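Local coordinates for unknown protein (Arabidopsis thaliana, PDB 2GM3), which binds AMP as a member of the universal stress protein A family, its wider cellular role being unknown, at residues Q118-R122 against V123-F127. Sequence-based numbering, arbitrary orientation.
Sequences QEVKR and VRPDF
Val-123 closes the last turn of helix 112-123 against Glu-119: its N-H gives a nearly straight hydrogen bond to Glu-119 O at 2.8 Å (165° at the hydrogen). One residue on, Arg-124 takes a positive phi and ends the helix. Its N still reaches Val-120 O at 2.9 Å, but through a more bent bond (136°), with the donor tilted out of the carbonyl plane. The same oxygen also receives a CA-H...O contact from Arg-124 and lies 3.3 Å from Pro-125 CD, so three groups of the turn gather on one carbonyl. Pro-125, which has no N-H to continue the helical pattern, lays CD near Val-120 CG1 in a looser apolar contact and, like Val-120, packs on Met-9 of strand 6-11.

On the flank facing strand 102-109, Arg-122 runs with CG anti to the backbone N (chi1 -166°) and bends at chi3, bringing its guanidinium back over Val-123. Methyl CG2 of Val-123, anti to the carbonyl carbon, sits above one face of this group, offset toward the rim, with NH2 of Arg-122 3.5 Å from CG2. NH1 of Arg-122 meets both oxygens of the Glu-119 carboxylate: OE1 lies at the guanidinium edge and in its plane, 2.7 Å away, in a weak hydrogen bond, and OE2 completes the salt bridge. Glu-119 OE2 is also hydrogen-bonded by Trp-106 NE1, a residue whose side chain touches both Arg-122 and Val-123.

Asp-126 and Phe-127 then lead into strand 127-132, joined to strand 6-11 by backbone bonds to Lys-7, so the turn closes the helix of the beta-alpha-beta crossover from strand 102-109. With an arginine and an indole N-H both directed at it, the buried Glu-119 carboxylate is probably kept ionised.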
ATOM      1  N   GLN A 118      -2.495   9.077 -13.622  1.00 60.55           N
ATOM      2  CA  GLN A 118      -3.200   8.917 -14.899  1.00 60.85           C
ATOM      3  C   GLN A 118      -3.110   7.455 -15.334  1.00 60.35           C
ATOM      4  O   GLN A 118      -4.072   6.875 -15.829  1.00 60.27           O
ATOM      5  CB  GLN A 118      -2.606   9.796 -15.988  1.00 60.51           C
ATOM      6  CG  GLN A 118      -2.859  11.290 -15.834  1.00 61.88           C
ATOM      7  CD  GLN A 118      -2.115  12.072 -16.927  1.00 62.97           C
ATOM      8  OE1 GLN A 118      -0.882  12.068 -16.980  1.00 65.81           O
ATOM      9  NE2 GLN A 118      -2.865  12.709 -17.824  1.00 65.08           N
ATOM     10  N   GLU A 119      -1.962   6.846 -15.085  1.00 60.29           N
ATOM     11  CA  GLU A 119      -1.736   5.473 -15.498  1.00 60.13           C
ATOM     12  C   GLU A 119      -2.561   4.497 -14.672  1.00 60.04           C
ATOM     13  O   GLU A 119      -3.140   3.536 -15.221  1.00 60.19           O
ATOM     14  CB  GLU A 119      -0.249   5.149 -15.504  1.00 59.66           C
ATOM     15  CG  GLU A 119       0.495   5.858 -16.648  1.00 60.26           C
ATOM     16  CD  GLU A 119       0.246   5.190 -17.996  1.00 61.66           C
ATOM     17  OE1 GLU A 119      -0.555   5.729 -18.813  1.00 63.52           O
ATOM     18  OE2 GLU A 119       0.814   4.100 -18.230  1.00 60.50           O
ATOM     19  N   VAL A 120      -2.693   4.787 -13.378  1.00 59.74           N
ATOM     20  CA  VAL A 120      -3.598   4.012 -12.527  1.00 59.08           C
ATOM     21  C   VAL A 120      -4.997   3.972 -13.085  1.00 59.42           C
ATOM     22  O   VAL A 120      -5.582   2.897 -13.186  1.00 59.72           O
ATOM     23  CB  VAL A 120      -3.587   4.504 -11.060  1.00 59.42           C
ATOM     24  CG1 VAL A 120      -4.773   3.916 -10.291  1.00 57.40           C
ATOM     25  CG2 VAL A 120      -2.232   4.165 -10.402  1.00 56.83           C
ATOM     26  N   LYS A 121      -5.539   5.121 -13.467  1.00 59.57           N
ATOM     27  CA  LYS A 121      -6.883   5.097 -14.017  1.00 60.35           C
ATOM     28  C   LYS A 121      -7.031   4.552 -15.442  1.00 60.14           C
ATOM     29  O   LYS A 121      -8.125   4.171 -15.838  1.00 60.07           O
ATOM     30  CB  LYS A 121      -7.687   6.391 -13.773  1.00 61.08           C
ATOM     31  CG  LYS A 121      -6.979   7.724 -13.973  1.00 62.68           C
ATOM     32  CD  LYS A 121      -7.461   8.713 -12.872  1.00 64.31           C
ATOM     33  CE  LYS A 121      -7.627  10.129 -13.400  1.00 64.93           C
ATOM     34  NZ  LYS A 121      -8.787  10.190 -14.353  1.00 66.80           N
ATOM     35  N   ARG A 122      -5.919   4.434 -16.172  1.00 60.17           N
ATOM     36  CA  ARG A 122      -5.923   3.907 -17.546  1.00 59.80           C
ATOM     37  C   ARG A 122      -5.785   2.388 -17.487  1.00 59.74           C
ATOM     38  O   ARG A 122      -6.537   1.663 -18.120  1.00 59.41           O
ATOM     39  CB  ARG A 122      -4.744   4.515 -18.332  1.00 59.84           C
ATOM     40  CG  ARG A 122      -4.744   4.378 -19.867  1.00 59.99           C
ATOM     41  CD  ARG A 122      -3.312   4.471 -20.447  1.00 59.94           C
ATOM     42  NE  ARG A 122      -2.858   3.120 -20.698  1.00 61.17           N
ATOM     43  CZ  ARG A 122      -1.643   2.638 -20.513  1.00 61.50           C
ATOM     44  NH1 ARG A 122      -0.642   3.372 -20.085  1.00 61.78           N
ATOM     45  NH2 ARG A 122      -1.437   1.372 -20.771  1.00 65.72           N
ATOM     46  N   VAL A 123      -4.823   1.921 -16.699  1.00 59.69           N
ATOM     47  CA  VAL A 123      -4.425   0.523 -16.674  1.00 59.64           C
ATOM     48  C   VAL A 123      -5.283  -0.238 -15.693  1.00 59.54           C
ATOM     49  O   VAL A 123      -5.535  -1.426 -15.864  1.00 59.55           O
ATOM     50  CB  VAL A 123      -2.942   0.423 -16.275  1.00 59.65           C
ATOM     51  CG1 VAL A 123      -2.534  -1.006 -15.939  1.00 60.20           C
ATOM     52  CG2 VAL A 123      -2.069   0.980 -17.386  1.00 60.22           C
ATOM     53  N   ARG A 124      -5.742   0.468 -14.669  1.00 59.55           N
ATOM     54  CA  ARG A 124      -6.555  -0.104 -13.607  1.00 59.66           C
ATOM     55  C   ARG A 124      -5.932  -1.306 -12.937  1.00 59.16           C
ATOM     56  O   ARG A 124      -6.490  -2.378 -12.965  1.00 59.55           O
ATOM     57  CB  ARG A 124      -8.005  -0.341 -14.083  1.00 59.46           C
ATOM     58  CG  ARG A 124      -8.886   0.844 -13.685  1.00 61.45           C
ATOM     59  CD  ARG A 124     -10.092   1.037 -14.532  1.00 65.06           C
ATOM     60  NE  ARG A 124      -9.882   0.450 -15.857  1.00 67.74           N
ATOM     61  CZ  ARG A 124     -10.848   0.221 -16.741  1.00 66.81           C
ATOM     62  NH1 ARG A 124     -12.114   0.535 -16.488  1.00 66.85           N
ATOM     63  NH2 ARG A 124     -10.536  -0.336 -17.884  1.00 67.50           N
ATOM     64  N   PRO A 125      -4.770  -1.106 -12.301  1.00 59.16           N
ATOM     65  CA  PRO A 125      -4.120  -2.182 -11.538  1.00 58.75           C
ATOM     66  C   PRO A 125      -4.881  -2.379 -10.227  1.00 58.37           C
ATOM     67  O   PRO A 125      -5.647  -1.508  -9.811  1.00 58.15           O
ATOM     68  CB  PRO A 125      -2.719  -1.635 -11.286  1.00 58.29           C
ATOM     69  CG  PRO A 125      -2.923  -0.145 -11.256  1.00 58.92           C
ATOM     70  CD  PRO A 125      -4.029   0.166 -12.209  1.00 58.92           C
ATOM     71  N   ASP A 126      -4.718  -3.528  -9.597  1.00 57.75           N
ATOM     72  CA  ASP A 126      -5.442  -3.761  -8.391  1.00 57.08           C
ATOM     73  C   ASP A 126      -4.853  -2.876  -7.297  1.00 57.08           C
ATOM     74  O   ASP A 126      -5.594  -2.339  -6.486  1.00 57.16           O
ATOM     75  CB  ASP A 126      -5.400  -5.224  -8.033  1.00 57.09           C
ATOM     76  CG  ASP A 126      -6.129  -6.081  -9.043  1.00 57.84           C
ATOM     77  OD1 ASP A 126      -7.360  -5.945  -9.195  1.00 58.56           O
ATOM     78  OD2 ASP A 126      -5.463  -6.899  -9.699  1.00 60.62           O
ATOM     79  N   PHE A 127      -3.529  -2.727  -7.289  1.00 56.44           N
ATOM     80  CA  PHE A 127      -2.889  -1.747  -6.467  1.00 55.96           C
ATOM     81  C   PHE A 127      -1.606  -1.165  -7.016  1.00 56.28           C
ATOM     82  O   PHE A 127      -1.002  -1.717  -7.936  1.00 56.63           O
ATOM     83  CB  PHE A 127      -2.720  -2.229  -5.023  1.00 55.82           C
ATOM     84  CG  PHE A 127      -1.737  -3.353  -4.815  1.00 54.03           C
ATOM     85  CD1 PHE A 127      -0.535  -3.109  -4.177  1.00 53.09           C
ATOM     86  CD2 PHE A 127      -2.060  -4.667  -5.155  1.00 53.25           C
ATOM     87  CE1 PHE A 127       0.371  -4.156  -3.918  1.00 53.63           C
ATOM     88  CE2 PHE A 127      -1.186  -5.698  -4.916  1.00 52.45           C
ATOM     89  CZ  PHE A 127       0.037  -5.453  -4.294  1.00 53.69           C
TER